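Local coordinates for protein leucine aminopeptidase (Legionella pneumophila, PDB 5GNE) that probably acts as a zinc-dependent aminopeptidase of family M28, removing residues from the N-terminal end of peptides, at residues Tyr64-Ser69 / Val248-Leu253; Trp115-His120 / Ala138-Gln143; Glu296-Thr299 / Pro305-Tyr308. All coordinates share one frame; numbering follows the deposited sequence.

Contact 1: residues Tyr64-Ser69 / Val248-Leu253; sequences YIQQTS and VVQDFL
Tyr64 and Gln66 meet Gln250 where a helix end and a type I' beta turn face helix 243-254 of the M28 peptidase fold. Tyr64 lies in the last turn of the short helix 62-65, which ends at Ile65. Gln66, the first residue to leave helical geometry, has a positive phi and is the second residue of the type I' turn Ile65-Thr68. The contact is small and lies at the surface.

The meeting itself is van der Waals contact. CD1 of Tyr64 is 4.2 Å from NE2 of Gln250. The amide lies obliquely to the phenol ring, with the two planes 53° apart. Gln250 reaches the ring with a chain bent at chi2. The exposed side chain of Gln66 comes beside the Gln250 amide.

The polar ends are held elsewhere. Gln250 NE2 is hydrogen-bonded to Glu324. Tyr64 OH bonds to Asn320 and Asn323 on helix 318-323. The Tyr64 side chain is about 12 Å from that of Glu238, a zinc-binding residue in another structure of this protein.

The turn carries its own bonds. Ile65 O accepts from two groups of Thr68. Thr68 N is 3.0 Å from Ile65 O. The hydroxyl is closer: Thr68 OG1 lies 2.7 Å from Ile65 O, at a C=O...donor angle of 159° and tilted 16° from the carbonyl plane.

Contact 2: residues Trp115-His120 / Ala138-Gln143; sequences WQTNQH and AQWFKQ
The helices carrying His120 and Trp140 run close enough for side chains to bridge them, with the CA atoms of these two residues 9.7 Å apart. Both segments are helical throughout. Within segment 115-120, His120 N bonds to Gln116 O, and within segment 138-143, Lys142 N bonds to Ala138 O.

Most of the contact is one aromatic pair. The His120 imidazole and the five-membered ring of Trp140 form an offset stack, with centroids 3.7 Å apart and planes at 23°. The rings come from the two facing helices and overlap face over face. Both have CG anti to the backbone N (chi1 180° for His120, -175° for Trp140), which extends each ring across the gap between the helices. CD2 of His120 sits over the centre of the indole face. On the other ring, Trp140 NE1 lies over one face of the imidazole, offset toward the rim. His120 NE2 and Trp140 NE1 are 3.0 Å apart, but the geometry is wrong for a hydrogen bond. His120 NE2 has a hydrogen-bond partner elsewhere.

This is helix-to-helix packing on the outside of the alpha/beta fold. Helix 202-221 lies beneath both segments: Thr117 touches its Ser210, and Trp140 its Leu213.

Thr117 adds a smaller contact at the other end of the indole. Its methyl meets the edge of the benzene part near the ring plane, with Thr117 CG2 3.9 Å from Trp140 CH2. The imidazole of His120 also meets the Tyr124 ring edge-to-face.

Contact 3: residues Glu296-Thr299 / Pro305-Tyr308; sequences ELLT and PVGY
Val306 meets Leu298 and Thr299 through a single methyl group. CG2 of Val306 lies 3.7 Å from CB of Leu298, an apolar contact. CD1 of Leu298 is a little farther from that Val306 methyl, at 4.1 Å. From the Thr299 side, OG1 comes within 3.6 Å of Val306 CG2, and the two side chains cross at about a right angle. The Val306 torsion explains the choice of methyl: CG1 stands anti to the backbone N (chi1 180°), leaving CG2 beside the N and against the helix.

A backbone hydrogen bond between Leu298 and Thr304 lies at the helix end. It lies where the helix gives way to the short connection before strand 306-309. Pro305 and Gly307 hydrogen-bond through the backbone to Ile279, and Gly307 also to Leu281.

The arrangement is a beta-alpha-beta unit made of strand 279-282, helix 288-302 and strand 306-309. Strands 279-282 and 306-309 are parallel neighbours, and 306-309 is the outermost strand of the mixed sheet within this chain. Leu298 also packs on Ile279 of strand 279-282 and on Leu364 of helix 355-373, while Val306 rests on Leu281 and Ala295.

How the contacts relate
Contacts 1 and 2 lie at the surface, and contact 3 is partly buried. No two of them touch or share a helix or strand. Contact 2 is nested within the chain loop closed by contact 1, and contact 3 follows later. Contact 1 joins elements far apart in sequence, with amides beside a phenol and polar ends held by outside partners. Contact 2 joins neighbouring helices by an aromatic stack. Contact 3 joins a helix to the strand after it, mainly with aliphatic groups. Contacts 1 and 3 lie on opposite sides of the chain's centre, with centres about 35 Å apart.

Contact 1: residues Tyr64-Ser69 / Val248-Leu253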
loop_
_atom_site.group_PDB
_atom_site.type_symbol
_atom_site.label_atom_id
_atom_site.label_comp_id
_atom_site.label_asym_id
_atom_site.label_seq_id
_atom_site.Cartn_x
_atom_site.Cartn_y
_atom_site.Cartn_z
ATOM N N TYR A 64 -14.747 -1.131 8.536
ATOM C CA TYR A 64 -16.018 -1.230 7.831
ATOM C C TYR A 64 -17.238 -1.154 8.763
ATOM O O TYR A 64 -18.324 -0.736 8.344
ATOM C CB TYR A 64 -16.083 -2.534 7.003
ATOM C CG TYR A 64 -14.992 -2.666 5.940
ATOM C CD1 TYR A 64 -15.206 -2.222 4.648
ATOM C CD2 TYR A 64 -13.742 -3.211 6.245
ATOM C CE1 TYR A 64 -14.240 -2.346 3.692
ATOM C CE2 TYR A 64 -12.753 -3.340 5.283
ATOM C CZ TYR A 64 -13.012 -2.903 4.006
ATOM O OH TYR A 64 -12.039 -3.007 3.034
ATOM N N ILE A 65 -17.070 -1.532 10.025
ATOM C CA ILE A 65 -18.210 -1.652 10.927
ATOM C C ILE A 65 -18.083 -0.850 12.226
ATOM O O ILE A 65 -19.069 -0.706 12.961
ATOM C CB ILE A 65 -18.464 -3.122 11.280
ATOM C CG1 ILE A 65 -17.254 -3.750 11.968
ATOM C CG2 ILE A 65 -18.801 -3.898 10.047
ATOM C CD1 ILE A 65 -17.512 -5.191 12.338
ATOM N N GLN A 66 -16.888 -0.326 12.494
ATOM C CA GLN A 66 -16.658 0.638 13.587
ATOM C C GLN A 66 -17.407 0.398 14.879
ATOM O O GLN A 66 -18.200 1.286 15.202
ATOM C CB GLN A 66 -17.074 2.075 13.195
ATOM C CG GLN A 66 -16.531 2.681 11.921
ATOM C CD GLN A 66 -17.518 2.571 10.757
ATOM O OE1 GLN A 66 -18.455 1.771 10.784
ATOM N NE2 GLN A 66 -17.295 3.371 9.721
ATOM N N GLN A 67 -17.244 -0.733 15.576
ATOM C CA GLN A 67 -17.760 -0.857 16.958
ATOM C C GLN A 67 -19.305 -1.113 16.968
ATOM O O GLN A 67 -19.888 -1.421 18.003
ATOM C CB GLN A 67 -17.358 0.449 17.714
ATOM C CG GLN A 67 -15.776 0.821 17.615
ATOM C CD GLN A 67 -14.768 -0.266 17.954
ATOM O OE1 GLN A 67 -14.337 -0.357 19.114
ATOM N NE2 GLN A 67 -14.618 -1.254 17.051
ATOM N N THR A 68 -19.949 -1.057 15.800
ATOM C CA THR A 68 -21.333 -1.500 15.639
ATOM C C THR A 68 -21.491 -2.902 16.183
ATOM O O THR A 68 -20.692 -3.814 15.874
ATOM C CB THR A 68 -21.777 -1.480 14.187
ATOM O OG1 THR A 68 -21.631 -0.147 13.686
ATOM C CG2 THR A 68 -23.247 -1.899 14.065
ATOM N N SER A 69 -22.496 -3.050 17.022
ATOM C CA SER A 69 -22.804 -4.289 17.687
ATOM C C SER A 69 -23.176 -5.356 16.682
ATOM O O SER A 69 -23.825 -5.048 15.690
ATOM C CB SER A 69 -23.935 -4.046 18.679
ATOM O OG SER A 69 -24.413 -5.271 19.182
ATOM N N VAL A 248 -8.010 4.855 6.233
ATOM C CA VAL A 248 -7.784 5.858 5.198
ATOM C C VAL A 248 -8.889 5.826 4.119
ATOM O O VAL A 248 -9.372 6.881 3.683
ATOM C CB VAL A 248 -6.401 5.703 4.550
ATOM C CG1 VAL A 248 -6.270 6.643 3.372
ATOM C CG2 VAL A 248 -5.314 5.997 5.568
ATOM N N VAL A 249 -9.261 4.642 3.651
ATOM C CA VAL A 249 -10.291 4.555 2.623
ATOM C C VAL A 249 -11.632 5.079 3.148
ATOM O O VAL A 249 -12.352 5.826 2.460
ATOM C CB VAL A 249 -10.461 3.114 2.099
ATOM C CG1 VAL A 249 -11.569 3.082 1.094
ATOM C CG2 VAL A 249 -9.166 2.675 1.428
ATOM N N GLN A 250 -11.945 4.720 4.385
ATOM C CA GLN A 250 -13.126 5.247 5.044
ATOM C C GLN A 250 -13.051 6.786 5.126
ATOM O O GLN A 250 -14.062 7.469 4.913
ATOM C CB GLN A 250 -13.290 4.615 6.434
ATOM C CG GLN A 250 -13.568 3.116 6.360
ATOM C CD GLN A 250 -14.841 2.777 5.579
ATOM O OE1 GLN A 250 -15.927 3.280 5.888
ATOM N NE2 GLN A 250 -14.712 1.918 4.569
ATOM N N ASP A 251 -11.871 7.326 5.413
ATOM C CA ASP A 251 -11.717 8.781 5.488
ATOM C C ASP A 251 -11.961 9.446 4.126
ATOM O O ASP A 251 -12.623 10.491 4.048
ATOM C CB ASP A 251 -10.328 9.143 6.011
ATOM C CG ASP A 251 -10.175 10.628 6.290
ATOM O OD1 ASP A 251 -10.704 11.071 7.334
ATOM O OD2 ASP A 251 -9.502 11.345 5.511
ATOM N N PHE A 252 -11.501 8.809 3.048
ATOM C CA PHE A 252 -11.784 9.298 1.702
ATOM C C PHE A 252 -13.294 9.220 1.387
ATOM O O PHE A 252 -13.850 10.056 0.671
ATOM C CB PHE A 252 -11.024 8.469 0.663
ATOM C CG PHE A 252 -9.653 8.999 0.342
ATOM C CD1 PHE A 252 -8.624 8.893 1.268
ATOM C CD2 PHE A 252 -9.397 9.614 -0.878
ATOM C CE1 PHE A 252 -7.357 9.385 0.978
ATOM C CE2 PHE A 252 -8.130 10.118 -1.168
ATOM C CZ PHE A 252 -7.110 10.002 -0.234
ATOM N N LEU A 253 -13.947 8.184 1.903
ATOM C CA LEU A 253 -15.363 7.992 1.645
ATOM C C LEU A 253 -16.184 9.041 2.382
ATOM O O LEU A 253 -17.094 9.645 1.811
ATOM C CB LEU A 253 -15.799 6.584 2.058
ATOM C CG LEU A 253 -15.440 5.459 1.078
ATOM C CD1 LEU A 253 -15.824 4.091 1.635
ATOM C CD2 LEU A 253 -16.123 5.700 -0.258
#

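Contact 2: residues Trp115-His120 / Ala138-Gln143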
loop_
_atom_site.group_PDB
_atom_site.type_symbol
_atom_site.label_atom_id
_atom_site.label_comp_id
_atom_site.label_asym_id
_atom_site.label_seq_id
_atom_site.Cartn_x
_atom_site.Cartn_y
_atom_site.Cartn_z
ATOM N N TRP A 115 17.794 6.027 -2.213
ATOM C CA TRP A 115 18.594 5.186 -1.333
ATOM C C TRP A 115 18.658 5.771 0.067
ATOM O O TRP A 115 18.525 5.036 1.049
ATOM C CB TRP A 115 20.000 4.990 -1.919
ATOM C CG TRP A 115 20.796 3.915 -1.240
ATOM C CD1 TRP A 115 21.809 4.076 -0.326
ATOM C CD2 TRP A 115 20.580 2.504 -1.352
ATOM N NE1 TRP A 115 22.268 2.848 0.085
ATOM C CE2 TRP A 115 21.523 1.864 -0.523
ATOM C CE3 TRP A 115 19.688 1.713 -2.092
ATOM C CZ2 TRP A 115 21.605 0.478 -0.412
ATOM C CZ3 TRP A 115 19.765 0.338 -1.978
ATOM C CH2 TRP A 115 20.718 -0.266 -1.146
ATOM N N GLN A 116 18.801 7.092 0.159
ATOM C CA GLN A 116 18.878 7.738 1.461
ATOM C C GLN A 116 17.637 7.454 2.317
ATOM O O GLN A 116 17.748 7.177 3.521
ATOM C CB GLN A 116 19.068 9.235 1.307
ATOM C CG GLN A 116 19.431 9.880 2.630
ATOM C CD GLN A 116 19.885 11.310 2.473
ATOM O OE1 GLN A 116 20.038 11.805 1.352
ATOM N NE2 GLN A 116 20.139 11.977 3.595
ATOM N N THR A 117 16.465 7.492 1.680
ATOM C CA THR A 117 15.199 7.221 2.369
ATOM C C THR A 117 15.208 5.827 2.962
ATOM O O THR A 117 14.886 5.643 4.137
ATOM C CB THR A 117 13.973 7.356 1.440
ATOM O OG1 THR A 117 13.857 8.705 0.982
ATOM C CG2 THR A 117 12.699 7.010 2.184
ATOM N N ASN A 118 15.562 4.839 2.149
ATOM C CA ASN A 118 15.681 3.480 2.654
ATOM C C ASN A 118 16.637 3.381 3.821
ATOM O O ASN A 118 16.352 2.685 4.793
ATOM C CB ASN A 118 16.122 2.533 1.555
ATOM C CG ASN A 118 15.017 2.239 0.585
ATOM O OD1 ASN A 118 13.998 1.640 0.954
ATOM N ND2 ASN A 118 15.196 2.659 -0.665
ATOM N N GLN A 119 17.763 4.082 3.744
ATOM C CA GLN A 119 18.717 4.039 4.845
ATOM C C GLN A 119 18.087 4.574 6.125
ATOM O O GLN A 119 18.294 4.011 7.189
ATOM C CB GLN A 119 19.982 4.844 4.515
ATOM C CG GLN A 119 20.851 4.236 3.436
ATOM C CD GLN A 119 22.049 5.102 3.113
ATOM O OE1 GLN A 119 21.906 6.266 2.725
ATOM N NE2 GLN A 119 23.246 4.542 3.287
ATOM N N HIS A 120 17.276 5.624 6.023
ATOM C CA HIS A 120 16.678 6.179 7.228
ATOM C C HIS A 120 15.639 5.234 7.845
ATOM O O HIS A 120 15.701 4.951 9.043
ATOM C CB HIS A 120 16.046 7.539 6.945
ATOM C CG HIS A 120 15.407 8.164 8.151
ATOM N ND1 HIS A 120 16.132 8.766 9.158
ATOM C CD2 HIS A 120 14.103 8.248 8.523
ATOM C CE1 HIS A 120 15.305 9.207 10.091
ATOM N NE2 HIS A 120 14.069 8.912 9.727
ATOM N N ALA A 138 6.095 7.477 10.933
ATOM C CA ALA A 138 4.951 8.164 10.355
ATOM C C ALA A 138 5.169 9.668 10.427
ATOM O O ALA A 138 4.971 10.374 9.442
ATOM C CB ALA A 138 3.668 7.763 11.058
ATOM N N GLN A 139 5.592 10.157 11.588
ATOM C CA GLN A 139 5.838 11.594 11.743
ATOM C C GLN A 139 6.916 12.077 10.799
ATOM O O GLN A 139 6.803 13.148 10.208
ATOM C CB GLN A 139 6.204 11.945 13.185
ATOM C CG GLN A 139 5.077 11.651 14.135
ATOM C CD GLN A 139 5.473 11.767 15.576
ATOM O OE1 GLN A 139 6.585 11.411 15.961
ATOM N NE2 GLN A 139 4.557 12.268 16.394
ATOM N N TRP A 140 7.972 11.289 10.685
ATOM C CA TRP A 140 9.041 11.559 9.735
ATOM C C TRP A 140 8.506 11.776 8.309
ATOM O O TRP A 140 8.815 12.769 7.647
ATOM C CB TRP A 140 10.060 10.423 9.776
ATOM C CG TRP A 140 11.247 10.675 8.928
ATOM C CD1 TRP A 140 12.336 11.439 9.248
ATOM C CD2 TRP A 140 11.491 10.153 7.619
ATOM N NE1 TRP A 140 13.237 11.428 8.218
ATOM C CE2 TRP A 140 12.744 10.655 7.200
ATOM C CE3 TRP A 140 10.773 9.314 6.757
ATOM C CZ2 TRP A 140 13.301 10.343 5.959
ATOM C CZ3 TRP A 140 11.322 9.010 5.515
ATOM C CH2 TRP A 140 12.573 9.526 5.127
ATOM N N PHE A 141 7.705 10.827 7.847
ATOM C CA PHE A 141 7.165 10.868 6.506
ATOM C C PHE A 141 6.410 12.158 6.257
ATOM O O PHE A 141 6.626 12.822 5.241
ATOM C CB PHE A 141 6.237 9.665 6.282
ATOM C CG PHE A 141 5.575 9.643 4.938
ATOM C CD1 PHE A 141 4.345 10.263 4.748
ATOM C CD2 PHE A 141 6.165 8.976 3.879
ATOM C CE1 PHE A 141 3.720 10.249 3.517
ATOM C CE2 PHE A 141 5.555 8.929 2.640
ATOM C CZ PHE A 141 4.320 9.575 2.451
ATOM N N LYS A 142 5.562 12.534 7.216
ATOM C CA LYS A 142 4.731 13.733 7.088
ATOM C C LYS A 142 5.629 14.942 6.916
ATOM O O LYS A 142 5.410 15.799 6.060
ATOM C CB LYS A 142 3.817 13.914 8.305
ATOM C CG LYS A 142 2.714 14.953 8.063
ATOM C CD LYS A 142 2.029 15.435 9.337
ATOM C CE LYS A 142 0.963 16.476 9.012
ATOM N NZ LYS A 142 1.563 17.816 8.710
ATOM N N GLN A 143 6.635 15.008 7.761
ATOM C CA GLN A 143 7.552 16.130 7.756
ATOM C C GLN A 143 8.393 16.170 6.477
ATOM O O GLN A 143 8.705 17.255 5.983
ATOM C CB GLN A 143 8.415 16.071 9.010
ATOM C CG GLN A 143 9.727 16.770 8.915
ATOM C CD GLN A 143 10.591 16.419 10.091
ATOM O OE1 GLN A 143 10.273 16.765 11.229
ATOM N NE2 GLN A 143 11.667 15.679 9.839
#

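Contact 3: residues Glu296-Thr299 / Pro305-Tyr308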
loop_
_atom_site.group_PDB
_atom_site.type_symbol
_atom_site.label_atom_id
_atom_site.label_comp_id
_atom_site.label_asym_id
_atom_site.label_seq_id
_atom_site.Cartn_x
_atom_site.Cartn_y
_atom_site.Cartn_z
ATOM N N GLU A 296 1.182 -1.224 -20.143
ATOM C CA GLU A 296 1.669 -0.491 -21.304
ATOM C C GLU A 296 2.609 0.650 -20.927
ATOM O O GLU A 296 3.454 1.035 -21.727
ATOM C CB GLU A 296 0.521 0.137 -22.086
ATOM C CG GLU A 296 -0.750 -0.652 -22.134
ATOM C CD GLU A 296 -1.866 0.117 -22.809
ATOM O OE1 GLU A 296 -2.285 1.176 -22.287
ATOM O OE2 GLU A 296 -2.329 -0.344 -23.864
ATOM N N LEU A 297 2.507 1.146 -19.695
ATOM C CA LEU A 297 3.447 2.158 -19.237
ATOM C C LEU A 297 4.811 1.499 -19.078
ATOM O O LEU A 297 5.841 2.049 -19.495
ATOM C CB LEU A 297 2.977 2.810 -17.929
ATOM C CG LEU A 297 1.664 3.635 -17.874
ATOM C CD1 LEU A 297 1.352 3.974 -16.428
ATOM C CD2 LEU A 297 1.680 4.910 -18.703
ATOM N N LEU A 298 4.806 0.287 -18.528
ATOM C CA LEU A 298 6.055 -0.451 -18.343
ATOM C C LEU A 298 6.743 -0.731 -19.677
ATOM O O LEU A 298 7.952 -0.517 -19.837
ATOM C CB LEU A 298 5.795 -1.761 -17.602
ATOM C CG LEU A 298 5.706 -1.686 -16.070
ATOM C CD1 LEU A 298 5.440 -3.051 -15.458
ATOM C CD2 LEU A 298 6.978 -1.081 -15.492
ATOM N N THR A 299 5.974 -1.204 -20.642
ATOM C CA THR A 299 6.539 -1.496 -21.940
ATOM C C THR A 299 6.960 -0.220 -22.675
ATOM O O THR A 299 8.105 -0.111 -23.142
ATOM C CB THR A 299 5.558 -2.324 -22.781
ATOM O OG1 THR A 299 5.480 -3.637 -22.209
ATOM C CG2 THR A 299 6.058 -2.456 -24.212
ATOM N N PRO A 305 10.375 -5.950 -19.069
ATOM C CA PRO A 305 9.464 -7.076 -19.310
ATOM C C PRO A 305 8.322 -7.037 -18.303
ATOM O O PRO A 305 8.547 -6.747 -17.124
ATOM C CB PRO A 305 10.337 -8.319 -19.102
ATOM C CG PRO A 305 11.716 -7.839 -19.084
ATOM C CD PRO A 305 11.724 -6.399 -18.684
ATOM N N VAL A 306 7.109 -7.313 -18.754
ATOM C CA VAL A 306 5.957 -7.277 -17.858
ATOM C C VAL A 306 5.516 -8.674 -17.461
ATOM O O VAL A 306 5.055 -9.434 -18.307
ATOM C CB VAL A 306 4.778 -6.590 -18.508
ATOM C CG1 VAL A 306 3.592 -6.574 -17.544
ATOM C CG2 VAL A 306 5.163 -5.189 -18.951
ATOM N N GLY A 307 5.681 -9.024 -16.190
ATOM C CA GLY A 307 5.138 -10.269 -15.664
ATOM C C GLY A 307 3.816 -10.149 -14.910
ATOM O O GLY A 307 3.311 -9.049 -14.665
ATOM N N TYR A 308 3.235 -11.291 -14.562
ATOM C CA TYR A 308 1.998 -11.333 -13.793
ATOM C C TYR A 308 2.110 -12.334 -12.643
ATOM O O TYR A 308 2.803 -13.343 -12.736
ATOM C CB TYR A 308 0.803 -11.661 -14.692
ATOM C CG TYR A 308 0.495 -10.537 -15.656
ATOM C CD1 TYR A 308 1.031 -10.530 -16.941
ATOM C CD2 TYR A 308 -0.317 -9.472 -15.279
ATOM C CE1 TYR A 308 0.767 -9.491 -17.824
ATOM C CE2 TYR A 308 -0.590 -8.433 -16.151
ATOM C CZ TYR A 308 -0.047 -8.440 -17.421
ATOM O OH TYR A 308 -0.325 -7.401 -18.286
#